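Local coordinates for protein phospholipase C beta (Meleagris gallopavo, PDB 1JAD) that belongs to the beta class of phospholipase C, its C-terminal region forming an elongated bundle of long alpha helices that pairs as a dimer, at residues Leu41-Leu44 with Glu45-Ser49. Numbering follows the deposited sequence.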
loop_
_atom_site.group_PDB
_atom_site.type_symbol
_atom_site.label_atom_id
_atom_site.label_comp_id
_atom_site.label_asym_id
_atom_site.label_seq_id
_atom_site.Cartn_x
_atom_site.Cartn_y
_atom_site.Cartn_z
ATOM N N LEU A 41 -21.819 14.311 10.852
ATOM C CA LEU A 41 -22.215 15.524 10.147
ATOM C C LEU A 41 -23.506 16.132 10.696
ATOM O O LEU A 41 -23.678 17.352 10.671
ATOM C CB LEU A 41 -22.387 15.254 8.650
ATOM C CG LEU A 41 -21.172 14.859 7.808
ATOM C CD1 LEU A 41 -21.593 14.752 6.345
ATOM C CD2 LEU A 41 -20.071 15.903 7.955
ATOM N N LYS A 42 -24.418 15.289 11.179
ATOM C CA LYS A 42 -25.681 15.777 11.725
ATOM C C LYS A 42 -25.483 16.352 13.122
ATOM O O LYS A 42 -26.175 17.291 13.516
ATOM C CB LYS A 42 -26.721 14.657 11.747
ATOM C CG LYS A 42 -27.106 14.183 10.355
ATOM C CD LYS A 42 -28.130 13.058 10.383
ATOM C CE LYS A 42 -28.427 12.561 8.970
ATOM N NZ LYS A 42 -29.404 11.441 8.956
ATOM N N GLU A 43 -24.530 15.789 13.860
ATOM C CA GLU A 43 -24.215 16.257 15.204
ATOM C C GLU A 43 -23.611 17.653 15.113
ATOM O O GLU A 43 -23.939 18.534 15.913
ATOM C CB GLU A 43 -23.232 15.302 15.870
ATOM C CG GLU A 43 -23.795 13.902 16.064
ATOM C CD GLU A 43 -22.762 12.923 16.602
ATOM O OE1 GLU A 43 -22.177 13.210 17.674
ATOM O OE2 GLU A 43 -22.542 11.870 15.957
ATOM N N LEU A 44 -22.721 17.849 14.142
ATOM C CA LEU A 44 -22.099 19.153 13.921
ATOM C C LEU A 44 -23.192 20.153 13.575
ATOM O O LEU A 44 -23.143 21.315 13.980
ATOM C CB LEU A 44 -21.100 19.096 12.759
ATOM C CG LEU A 44 -19.751 18.403 12.934
ATOM C CD1 LEU A 44 -19.024 18.362 11.592
ATOM C CD2 LEU A 44 -18.923 19.147 13.975
ATOM N N GLU A 45 -24.174 19.690 12.812
ATOM C CA GLU A 45 -25.283 20.535 12.406
ATOM C C GLU A 45 -26.139 20.904 13.615
ATOM O O GLU A 45 -26.728 21.982 13.660
ATOM C CB GLU A 45 -26.138 19.817 11.364
ATOM C CG GLU A 45 -27.335 20.619 10.899
ATOM C CD GLU A 45 -28.235 19.823 9.981
ATOM O OE1 GLU A 45 -29.280 20.359 9.550
ATOM O OE2 GLU A 45 -27.898 18.656 9.689
ATOM N N ARG A 46 -26.220 20.004 14.589
ATOM C CA ARG A 46 -26.995 20.294 15.784
ATOM C C ARG A 46 -26.249 21.362 16.561
ATOM O O ARG A 46 -26.799 22.419 16.866
ATOM C CB ARG A 46 -27.169 19.052 16.660
ATOM C CG ARG A 46 -27.969 17.924 16.022
ATOM C CD ARG A 46 -28.501 16.987 17.103
ATOM N NE ARG A 46 -29.212 15.819 16.580
ATOM C CZ ARG A 46 -28.621 14.728 16.102
ATOM N NH1 ARG A 46 -27.295 14.644 16.073
ATOM N NH2 ARG A 46 -29.360 13.711 15.671
ATOM N N LYS A 47 -24.992 21.084 16.877
ATOM C CA LYS A 47 -24.168 22.042 17.598
ATOM C C LYS A 47 -24.143 23.367 16.840
ATOM O O LYS A 47 -24.025 24.435 17.438
ATOM C CB LYS A 47 -22.747 21.498 17.763
ATOM C CG LYS A 47 -22.688 20.235 18.607
ATOM C CD LYS A 47 -21.274 19.686 18.736
ATOM C CE LYS A 47 -21.261 18.446 19.627
ATOM N NZ LYS A 47 -22.194 17.396 19.114
ATOM N N GLY A 48 -24.268 23.296 15.520
ATOM C CA GLY A 48 -24.270 24.505 14.725
ATOM C C GLY A 48 -25.537 25.318 14.949
ATOM O O GLY A 48 -25.490 26.539 15.097
ATOM N N SER A 49 -26.677 24.639 14.981
ATOM C CA SER A 49 -27.946 25.319 15.181
ATOM C C SER A 49 -28.113 25.785 16.636
ATOM O O SER A 49 -28.471 26.941 16.882
ATOM C CB SER A 49 -29.098 24.402 14.775
ATOM O OG SER A 49 -30.331 25.100 14.824
#
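E45 packs back against K42, one turn earlier in the same helix, with its CB 3.3 Å from K42 O. Its CG stands anti to the backbone N (chi1 179°), and the extended chain beyond carries OE2 to 4.2 Å from K42 CA, a contact of the acid with backbone carbon. The stem of E43 is approached by two basic side chains. R46 runs extended back along the helix, and the turn at chi4 (80°) swings NH1 to 3.6 Å from E43 CG, which lies in the guanidinium plane, at its edge. The contact is to the aliphatic stem rather than to the acid, since E43 OE2 stays 5.5 Å from R46 NH1. K47 bends at its last torsion toward E43, but NZ stops 4.4 Å from E43 OE1, too far for a salt bridge, so any attraction is probably modest. The backbone that carries these side chains is regular alpha helix: K47 N donates to E43 O at 2.9 Å, nearly straight at 174°, R46 N bonds to K42 O and only weakly to E43 O, and L44 O accepts from G48 N at 2.7 Å. This charged surface belongs to helix 28-64; against helix 75-155, L44 touches I98 and R101, while L41 touches K102 and H105.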